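Side-chain contacts in cytosolic protein (Streptococcus thermophilus, PDB 2QZI), which is of unknown function but belongs to the DUF1827 family and folds as an antiparallel sheet with a helix packed on one face: residues V39-A44 with R74-D79; Y48-S53 with E65-F70; R57-N62 with K93-S98. All blocks are in the same frame, centred on the assembly; numbering follows the deposited sequence. Where two conformers were deposited one is given.

Interaction 1 (V39-A44 with R74-D79); sequences VVFTQA and RKIDKD. With NA (sodium ion), chain F.
F41 carries this contact, reaching out from strand 37-44 so that the far end of its ring meets K75 and I76, just past the end of helix 61-74. All that passes between the two segments is apolar. On one side of the ring's outer end, CE2 of F41 lies 3.7 Å from CB of K75; on the other, CE1 of F41 lies 3.8 Å from CG1 of I76. CZ sits between and touches both neighbours. Both side chains approach the ring obliquely. CG of F41 is anti to the backbone N (chi1 175°), which throws the ring out from the sheet toward the loop. F71, in the last turns of the helix, meets the same ring with the two planes at about 40°. I76 also touches F71 and Y48; F41 itself is buried.

This is one end of a helix-on-sheet layer: the antiparallel sheet carries helix 61-74 on one face, and K75, the first residue to leave helical geometry, starts the loop that leads on to strand 87-91.

Polar groups work away from the ring. K75 gives only the base of its side chain to F41; the chain bends at chi2 (-80°) and takes NZ off to a hydrogen bond with the hydroxyl of Y32. The backbone N of D77 is hydrogen-bonded to the hydroxyl of Y48, a second tie between the loop and the sheet.

Metal binding belongs to the next residue of the strand, T42. Its OG1 binds a sodium ion at 2.6 Å. The carbonyl oxygen of H47 is a further ligand, and a water lies 2.9 Å from the sodium.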
loop_
_atom_site.group_PDB
_atom_site.type_symbol
_atom_site.label_atom_id
_atom_site.label_comp_id
_atom_site.label_asym_id
_atom_site.label_seq_id
_atom_site.Cartn_x
_atom_site.Cartn_y
_atom_site.Cartn_z
ATOM N N VAL A 39 -4.046 -3.720 4.089
ATOM C CA VAL A 39 -3.229 -2.903 3.226
ATOM C C VAL A 39 -2.614 -1.856 4.132
ATOM O O VAL A 39 -3.274 -1.347 5.056
ATOM C CB VAL A 39 -4.061 -2.269 2.055
ATOM C CG1 VAL A 39 -3.198 -1.507 1.095
ATOM C CG2 VAL A 39 -4.815 -3.358 1.268
ATOM N N VAL A 40 -1.330 -1.672 3.909
ATOM C CA VAL A 40 -0.527 -0.564 4.474
ATOM C C VAL A 40 -0.028 0.267 3.316
ATOM O O VAL A 40 0.489 -0.263 2.385
ATOM C CB VAL A 40 0.647 -1.045 5.387
ATOM C CG1 VAL A 40 1.347 0.177 5.994
ATOM C CG2 VAL A 40 0.036 -1.874 6.563
ATOM N N PHE A 41 -0.293 1.569 3.356
ATOM C CA PHE A 41 0.131 2.492 2.289
ATOM C C PHE A 41 1.027 3.573 2.889
ATOM O O PHE A 41 0.624 4.229 3.841
ATOM C CB PHE A 41 -1.126 3.170 1.751
ATOM C CG PHE A 41 -0.872 4.251 0.728
ATOM C CD1 PHE A 41 -0.147 3.976 -0.446
ATOM C CD2 PHE A 41 -1.360 5.543 0.922
ATOM C CE1 PHE A 41 0.068 4.976 -1.384
ATOM C CE2 PHE A 41 -1.108 6.582 -0.014
ATOM C CZ PHE A 41 -0.386 6.285 -1.164
ATOM N N THR A 42 2.165 3.835 2.246
ATOM C CA THR A 42 3.113 4.869 2.684
ATOM C C THR A 42 3.682 5.696 1.522
ATOM O O THR A 42 3.712 5.223 0.407
ATOM C CB THR A 42 4.372 4.263 3.392
ATOM O OG1 THR A 42 5.232 3.617 2.451
ATOM C CG2 THR A 42 4.036 3.242 4.538
ATOM N N GLN A 43 4.093 6.944 1.821
ATOM C CA GLN A 43 4.851 7.816 0.946
ATOM C C GLN A 43 6.073 8.258 1.723
ATOM O O GLN A 43 5.950 8.553 2.883
ATOM C CB GLN A 43 4.114 9.052 0.428
ATOM C CG GLN A 43 4.995 9.701 -0.773
ATOM C CD GLN A 43 4.382 10.943 -1.324
ATOM O OE1 GLN A 43 3.331 11.362 -0.834
ATOM N NE2 GLN A 43 5.021 11.560 -2.342
ATOM N N ALA A 44 7.228 8.326 1.041
ATOM C CA ALA A 44 8.531 8.718 1.554
ATOM C C ALA A 44 9.235 9.439 0.383
ATOM O O ALA A 44 8.811 9.286 -0.749
ATOM C CB ALA A 44 9.396 7.433 1.914
ATOM N N ARG A 74 -6.528 7.250 -6.654
ATOM C CA ARG A 74 -7.002 8.092 -5.557
ATOM C C ARG A 74 -5.886 8.721 -4.680
ATOM O O ARG A 74 -6.082 9.804 -4.098
ATOM C CB ARG A 74 -8.016 7.327 -4.687
ATOM C CG ARG A 74 -9.214 6.810 -5.444
ATOM C CD ARG A 74 -10.299 7.869 -5.409
ATOM N NE ARG A 74 -11.141 7.911 -6.604
ATOM C CZ ARG A 74 -12.479 7.884 -6.581
ATOM N NH1 ARG A 74 -13.143 7.815 -5.412
ATOM N NH2 ARG A 74 -13.165 7.939 -7.724
ATOM N N LYS A 75 -4.731 8.069 -4.592
ATOM C CA LYS A 75 -3.819 8.331 -3.489
ATOM C C LYS A 75 -2.455 8.716 -3.951
ATOM O O LYS A 75 -1.752 9.388 -3.229
ATOM C CB LYS A 75 -3.749 7.110 -2.563
ATOM C CG LYS A 75 -5.141 6.733 -1.966
ATOM C CD LYS A 75 -5.544 7.575 -0.815
ATOM C CE LYS A 75 -7.025 7.286 -0.524
ATOM N NZ LYS A 75 -7.517 7.815 0.769
ATOM N N ILE A 76 -2.083 8.310 -5.168
ATOM C CA ILE A 76 -0.760 8.428 -5.641
ATOM C C ILE A 76 -0.664 9.531 -6.717
ATOM O O ILE A 76 -1.504 9.625 -7.586
ATOM C CB ILE A 76 -0.311 7.056 -6.171
ATOM C CG1 ILE A 76 -0.022 6.081 -5.007
ATOM C CG2 ILE A 76 0.868 7.206 -7.049
ATOM C CD1 ILE A 76 0.296 4.635 -5.424
ATOM N N ASP A 77 0.328 10.414 -6.651
ATOM C CA ASP A 77 0.351 11.505 -7.615
ATOM C C ASP A 77 1.171 10.912 -8.787
ATOM O O ASP A 77 2.376 10.701 -8.646
ATOM C CB ASP A 77 1.012 12.722 -6.950
ATOM C CG ASP A 77 1.304 13.878 -7.921
ATOM O OD1 ASP A 77 1.102 13.763 -9.150
ATOM O OD2 ASP A 77 1.750 14.933 -7.437
ATOM N N LYS A 78 0.515 10.579 -9.908
ATOM C CA LYS A 78 1.184 9.790 -10.953
ATOM C C LYS A 78 2.179 10.664 -11.726
ATOM O O LYS A 78 3.148 10.179 -12.328
ATOM C CB LYS A 78 0.176 9.076 -11.888
ATOM C CG LYS A 78 -0.667 7.940 -11.173
ATOM C CD LYS A 78 -1.652 7.206 -12.126
ATOM C CE LYS A 78 -2.816 8.094 -12.692
ATOM N NZ LYS A 78 -3.735 8.716 -11.639
ATOM N N ASP A 79 1.952 11.954 -11.667
ATOM C CA ASP A 79 2.807 12.870 -12.301
ATOM C C ASP A 79 4.313 12.750 -11.825
ATOM O O ASP A 79 5.216 12.967 -12.617
ATOM C CB ASP A 79 2.255 14.220 -11.996
ATOM C CG ASP A 79 2.450 15.197 -13.104
ATOM O OD1 ASP A 79 2.857 14.814 -14.254
ATOM O OD2 ASP A 79 2.188 16.385 -12.800
HETATM NA NA NA F . 7.015 4.865 1.087
HETATM O O HOH W 1 8.892 4.280 3.188
#

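Interaction 2 (Y48-S53 with E65-F70); sequences YELLIS and EVIREF
I52 and I67 face each other across the core, where helix 61-74 lies on the antiparallel sheet through strand 47-53. Alternate residues of the strand, L50 and I52, direct their CB atoms at the helix, and I67 answers from the helical side, so one helical side chain meets two from the strand.

The two isoleucines slide past each other in opposite directions, each setting its branch methyl against the chain end of the other. CG2 of I67 packs on CD1 of I52 at 3.8 Å, while CD1 of I67 comes to 4.0 Å from CG2 of I52. The first torsion fixes where each branch points: in both residues CG1 is anti to the carbonyl carbon (chi1 -58° for I52, -72° for I67) and CG2 anti to the backbone N, which places one branch of each beside the other branch of its partner. L50 joins more loosely: its CD1 is 4.4 Å from CG2 of I67, the same methyl that I52 uses.

Other residues close the layer around this trio. L50 also touches F71 one turn along the helix and V39 on the neighbouring strand, whereas I52 reaches L64 and I97.

R68 follows I67 on the helix, and its side chain also touches I97 of strand 94-100. It was modelled in two conformers, so its pairing with E65 need not be permanent. In one of them the carboxylate carbon of E65 lies at the guanidinium edge, in its plane, and NH2 of R68 makes a salt bridge to OE2 of E65 at 2.6 Å.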
loop_
_atom_site.group_PDB
_atom_site.type_symbol
_atom_site.label_atom_id
_atom_site.label_comp_id
_atom_site.label_asym_id
_atom_site.label_seq_id
_atom_site.Cartn_x
_atom_site.Cartn_y
_atom_site.Cartn_z
ATOM N N TYR A 48 6.582 5.605 -3.073
ATOM C CA TYR A 48 5.383 5.167 -2.334
ATOM C C TYR A 48 5.482 3.648 -2.172
ATOM O O TYR A 48 6.154 2.990 -2.945
ATOM C CB TYR A 48 4.120 5.394 -3.132
ATOM C CG TYR A 48 3.697 6.803 -3.430
ATOM C CD1 TYR A 48 2.711 7.404 -2.662
ATOM C CD2 TYR A 48 4.162 7.485 -4.573
ATOM C CE1 TYR A 48 2.219 8.650 -2.950
ATOM C CE2 TYR A 48 3.676 8.771 -4.886
ATOM C CZ TYR A 48 2.705 9.324 -4.043
ATOM O OH TYR A 48 2.159 10.542 -4.264
ATOM N N GLU A 49 4.795 3.073 -1.178
ATOM C CA GLU A 49 4.830 1.623 -0.962
ATOM C C GLU A 49 3.419 1.124 -0.705
ATOM O O GLU A 49 2.637 1.849 -0.127
ATOM C CB GLU A 49 5.758 1.245 0.207
ATOM C CG GLU A 49 7.268 1.560 -0.023
ATOM C CD GLU A 49 7.953 0.788 -1.121
ATOM O OE1 GLU A 49 7.541 -0.373 -1.403
ATOM O OE2 GLU A 49 8.928 1.357 -1.686
ATOM N N LEU A 50 3.051 -0.056 -1.216
ATOM C CA LEU A 50 1.797 -0.713 -0.716
ATOM C C LEU A 50 2.227 -2.092 -0.242
ATOM O O LEU A 50 3.079 -2.728 -0.917
ATOM C CB LEU A 50 0.772 -0.932 -1.830
ATOM C CG LEU A 50 -0.224 0.170 -2.064
ATOM C CD1 LEU A 50 -0.917 -0.259 -3.347
ATOM C CD2 LEU A 50 -1.236 0.237 -0.867
ATOM N N LEU A 51 1.801 -2.437 0.959
ATOM C CA LEU A 51 1.950 -3.801 1.549
ATOM C C LEU A 51 0.580 -4.452 1.725
ATOM O O LEU A 51 -0.268 -3.945 2.458
ATOM C CB LEU A 51 2.653 -3.742 2.930
ATOM C CG LEU A 51 4.045 -3.169 2.693
ATOM C CD1 LEU A 51 4.160 -1.658 3.090
ATOM C CD2 LEU A 51 5.074 -4.059 3.361
ATOM N N ILE A 52 0.382 -5.558 1.029
ATOM C CA ILE A 52 -0.928 -6.202 0.897
ATOM C C ILE A 52 -0.746 -7.644 1.363
ATOM O O ILE A 52 0.139 -8.368 0.885
ATOM C CB ILE A 52 -1.442 -6.211 -0.549
ATOM C CG1 ILE A 52 -1.532 -4.762 -1.079
ATOM C CG2 ILE A 52 -2.782 -7.019 -0.695
ATOM C CD1 ILE A 52 -1.561 -4.726 -2.619
ATOM N N SER A 53 -1.528 -8.012 2.369
ATOM C CA SER A 53 -1.361 -9.287 3.023
ATOM C C SER A 53 -2.709 -9.801 3.539
ATOM O O SER A 53 -3.655 -9.053 3.682
ATOM C CB SER A 53 -0.420 -9.099 4.209
ATOM O OG SER A 53 -0.957 -8.097 5.058
ATOM N N GLU A 65 -5.214 -6.301 -8.248
ATOM C CA GLU A 65 -5.475 -5.343 -9.340
ATOM C C GLU A 65 -6.433 -4.207 -8.926
ATOM O O GLU A 65 -6.188 -3.027 -9.236
ATOM C CB GLU A 65 -5.992 -6.087 -10.582
ATOM C CG GLU A 65 -4.886 -6.561 -11.610
ATOM C CD GLU A 65 -3.466 -6.896 -11.016
ATOM O OE1 GLU A 65 -3.217 -8.110 -10.705
ATOM O OE2 GLU A 65 -2.608 -5.954 -10.906
ATOM N N VAL A 66 -7.487 -4.565 -8.205
ATOM C CA VAL A 66 -8.432 -3.617 -7.642
ATOM C C VAL A 66 -7.746 -2.701 -6.617
ATOM O O VAL A 66 -7.978 -1.495 -6.587
ATOM C CB VAL A 66 -9.659 -4.352 -7.051
ATOM C CG1 VAL A 66 -10.519 -3.448 -6.172
ATOM C CG2 VAL A 66 -10.512 -4.950 -8.175
ATOM N N ILE A 67 -6.857 -3.261 -5.807
ATOM C CA ILE A 67 -6.222 -2.470 -4.745
ATOM C C ILE A 67 -5.224 -1.496 -5.337
ATOM O O ILE A 67 -5.137 -0.319 -4.929
ATOM C CB ILE A 67 -5.551 -3.362 -3.670
ATOM C CG1 ILE A 67 -6.671 -4.064 -2.786
ATOM C CG2 ILE A 67 -4.662 -2.514 -2.747
ATOM C CD1 ILE A 67 -6.103 -5.265 -2.065
ATOM N N ARG A 68 -4.506 -2.006 -6.315
ATOM C CA ARG A 68 -3.474 -1.210 -6.966
ATOM C C ARG A 68 -4.128 -0.067 -7.722
ATOM O O ARG A 68 -3.626 1.062 -7.649
ATOM C CB ARG A 68 -2.602 -2.046 -7.915
ATOM C CG ARG A 68 -1.435 -1.235 -8.493
ATOM C CD ARG A 68 -0.818 -1.865 -9.774
ATOM N NE ARG A 68 0.402 -2.611 -9.511
ATOM C CZ ARG A 68 0.579 -3.928 -9.710
ATOM N NH1 ARG A 68 1.762 -4.466 -9.434
ATOM N NH2 ARG A 68 -0.425 -4.707 -10.159
ATOM N N GLU A 69 -5.233 -0.346 -8.437
ATOM C CA GLU A 69 -5.820 0.687 -9.259
ATOM C C GLU A 69 -6.559 1.736 -8.391
ATOM O O GLU A 69 -6.672 2.898 -8.812
ATOM C CB GLU A 69 -6.724 0.096 -10.351
ATOM C CG GLU A 69 -5.949 -0.562 -11.552
ATOM C CD GLU A 69 -4.913 0.382 -12.275
ATOM O OE1 GLU A 69 -3.733 -0.056 -12.507
ATOM O OE2 GLU A 69 -5.280 1.552 -12.591
ATOM N N PHE A 70 -7.046 1.336 -7.207
ATOM C CA PHE A 70 -7.605 2.262 -6.221
ATOM C C PHE A 70 -6.564 3.281 -5.749
ATOM O O PHE A 70 -6.823 4.471 -5.725
ATOM C CB PHE A 70 -8.150 1.504 -5.002
ATOM C CG PHE A 70 -8.754 2.425 -3.916
ATOM C CD1 PHE A 70 -10.084 2.835 -3.983
ATOM C CD2 PHE A 70 -7.967 2.869 -2.853
ATOM C CE1 PHE A 70 -10.629 3.689 -2.965
ATOM C CE2 PHE A 70 -8.459 3.744 -1.870
ATOM C CZ PHE A 70 -9.819 4.146 -1.912
#

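Interaction 3 (R57-N62 with K93-S98); sequences RAVKDN and KLIEIS
V59, K93 and I95 have the most surface buried here: V59 and I95 meet through apolar branches, while K93 lies against backbone. V59, in the loop that leads into helix 61-74, points its CB at strand 94-100 and meets I95, whose CB points back. Both residues are buried, and their side chains pass at a slant. With CG1 of I95 anti to the carbonyl carbon (chi1 -53°), the longer branch is the one carried to the valine. The finer detail is doubtful: CG2 of V59 is modelled too close to CD1 of I95, and chi1 of V59 (3°) is eclipsed, so the rotation of the valine cannot be relied on.

K93, just before the strand, lies alongside the loop's backbone, with its CG 4.1 Å from the carbonyl O of R57. This is contact by the aliphatic chain, at the exposed margin of the pair. R57 turns its side chain off the contact: its guanidinium forms a salt bridge with E63 in the first turn of the helix, and NH1 adds a weak hydrogen bond to O of A58.

K60 is the N-cap residue of helix 61-74, and V59, one residue ahead of it, is buried just before the chain turns into the helix. L64 in that helix also covers I95, I52 of strand 47-53 touches V59, and T88 and H90 of the edge strand 87-91 flank I95 across the sheet.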
loop_
_atom_site.group_PDB
_atom_site.type_symbol
_atom_site.label_atom_id
_atom_site.label_comp_id
_atom_site.label_asym_id
_atom_site.label_seq_id
_atom_site.Cartn_x
_atom_site.Cartn_y
_atom_site.Cartn_z
ATOM N N ARG A 57 -5.332 -16.539 3.909
ATOM C CA ARG A 57 -5.284 -17.101 2.563
ATOM C C ARG A 57 -4.312 -16.330 1.724
ATOM O O ARG A 57 -3.857 -15.258 2.121
ATOM C CB ARG A 57 -6.672 -17.063 1.898
ATOM C CG ARG A 57 -7.372 -15.683 1.896
ATOM C CD ARG A 57 -8.683 -15.682 1.078
ATOM N NE ARG A 57 -9.401 -14.402 1.169
ATOM C CZ ARG A 57 -9.039 -13.275 0.543
ATOM N NH1 ARG A 57 -7.935 -13.239 -0.252
ATOM N NH2 ARG A 57 -9.764 -12.167 0.725
ATOM N N ALA A 58 -3.988 -16.886 0.560
ATOM C CA ALA A 58 -3.242 -16.165 -0.450
ATOM C C ALA A 58 -4.090 -14.996 -0.960
ATOM O O ALA A 58 -5.308 -15.107 -1.069
ATOM C CB ALA A 58 -2.848 -17.121 -1.611
ATOM N N VAL A 59 -3.451 -13.862 -1.251
ATOM C CA VAL A 59 -4.172 -12.786 -1.918
ATOM C C VAL A 59 -4.260 -13.028 -3.423
ATOM O O VAL A 59 -3.239 -13.288 -4.115
ATOM C CB VAL A 59 -3.726 -11.331 -1.487
ATOM C CG1 VAL A 59 -2.571 -11.350 -0.520
ATOM C CG2 VAL A 59 -3.505 -10.424 -2.661
ATOM N N LYS A 60 -5.505 -12.993 -3.899
ATOM C CA LYS A 60 -5.848 -13.283 -5.296
ATOM C C LYS A 60 -5.404 -12.184 -6.271
ATOM O O LYS A 60 -5.268 -11.030 -5.894
ATOM C CB LYS A 60 -7.370 -13.508 -5.410
ATOM C CG LYS A 60 -7.865 -14.911 -4.980
ATOM C CD LYS A 60 -7.784 -15.144 -3.473
ATOM C CE LYS A 60 -8.811 -16.199 -3.014
ATOM N NZ LYS A 60 -10.188 -15.614 -2.851
ATOM N N ASP A 61 -5.206 -12.545 -7.526
ATOM C CA ASP A 61 -4.769 -11.595 -8.565
ATOM C C ASP A 61 -5.707 -10.406 -8.854
ATOM O O ASP A 61 -5.238 -9.308 -9.113
ATOM C CB ASP A 61 -4.531 -12.337 -9.875
ATOM C CG ASP A 61 -3.372 -13.309 -9.800
ATOM O OD1 ASP A 61 -2.216 -12.832 -9.847
ATOM O OD2 ASP A 61 -3.622 -14.536 -9.733
ATOM N N ASN A 62 -7.014 -10.645 -8.854
ATOM C CA ASN A 62 -8.009 -9.599 -9.110
ATOM C C ASN A 62 -8.134 -8.599 -7.947
ATOM O O ASN A 62 -8.362 -7.409 -8.148
ATOM C CB ASN A 62 -9.371 -10.233 -9.441
ATOM C CG ASN A 62 -10.240 -10.490 -8.189
ATOM O OD1 ASN A 62 -10.898 -9.564 -7.671
ATOM N ND2 ASN A 62 -10.274 -11.756 -7.721
ATOM N N LYS A 93 2.365 -14.886 1.668
ATOM C CA LYS A 93 1.104 -14.192 1.983
ATOM C C LYS A 93 1.238 -12.681 1.942
ATOM O O LYS A 93 0.527 -11.958 2.631
ATOM C CB LYS A 93 0.544 -14.721 3.304
ATOM C CG LYS A 93 0.020 -16.185 3.231
ATOM C CD LYS A 93 -0.538 -16.535 4.611
ATOM C CE LYS A 93 -0.709 -17.977 4.799
ATOM N NZ LYS A 93 0.540 -18.694 4.441
ATOM N N LEU A 94 2.196 -12.217 1.141
ATOM C CA LEU A 94 2.567 -10.836 1.142
ATOM C C LEU A 94 2.889 -10.340 -0.268
ATOM O O LEU A 94 3.659 -10.981 -1.024
ATOM C CB LEU A 94 3.737 -10.647 2.108
ATOM C CG LEU A 94 4.438 -9.289 2.150
ATOM C CD1 LEU A 94 3.512 -8.140 2.581
ATOM C CD2 LEU A 94 5.677 -9.315 3.055
ATOM N N ILE A 95 2.271 -9.220 -0.621
ATOM C CA ILE A 95 2.595 -8.502 -1.820
ATOM C C ILE A 95 3.017 -7.071 -1.470
ATOM O O ILE A 95 2.365 -6.373 -0.681
ATOM C CB ILE A 95 1.449 -8.518 -2.856
ATOM C CG1 ILE A 95 1.005 -9.954 -3.114
ATOM C CG2 ILE A 95 1.927 -7.923 -4.207
ATOM C CD1 ILE A 95 -0.456 -10.046 -3.470
ATOM N N GLU A 96 4.134 -6.701 -2.072
ATOM C CA GLU A 96 4.848 -5.451 -1.884
ATOM C C GLU A 96 4.963 -4.769 -3.232
ATOM O O GLU A 96 5.628 -5.263 -4.110
ATOM C CB GLU A 96 6.279 -5.740 -1.348
ATOM C CG GLU A 96 6.198 -6.532 -0.026
ATOM C CD GLU A 96 7.537 -6.975 0.504
ATOM O OE1 GLU A 96 8.054 -6.222 1.353
ATOM O OE2 GLU A 96 8.062 -8.076 0.111
ATOM N N ILE A 97 4.299 -3.628 -3.369
ATOM C CA ILE A 97 4.429 -2.824 -4.588
ATOM C C ILE A 97 5.161 -1.516 -4.282
ATOM O O ILE A 97 4.755 -0.775 -3.395
ATOM C CB ILE A 97 3.075 -2.523 -5.277
ATOM C CG1 ILE A 97 2.172 -3.764 -5.232
ATOM C CG2 ILE A 97 3.338 -2.014 -6.712
ATOM C CD1 ILE A 97 0.763 -3.557 -5.840
ATOM N N SER A 98 6.242 -1.257 -5.017
ATOM C CA SER A 98 7.028 -0.038 -4.842
ATOM C C SER A 98 6.780 0.837 -6.027
ATOM O O SER A 98 6.828 0.365 -7.163
ATOM C CB SER A 98 8.528 -0.342 -4.776
ATOM O OG SER A 98 8.647 -1.303 -3.723
#

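Overall arrangement
Helix 61-74 connects the three contacts on one face of the sheet: interaction 3 lies at its start, interaction 2 along its length and interaction 1 just past its end. Interactions 1 and 3 fall on opposite sides of the chain's centre, their own centres about 17 Å apart, while the centre of interaction 2 is about 9 Å from that of interaction 1 and about 8 Å from that of interaction 3. Strand 47-53 bridges them, with N of E49 2.9 Å from O of T42 on one flank and N of I52 2.7 Å from O of I95 on the other. The sodium at T42 belongs to interaction 1; the side chain of L50 in interaction 2 is about 9 Å from that same ion.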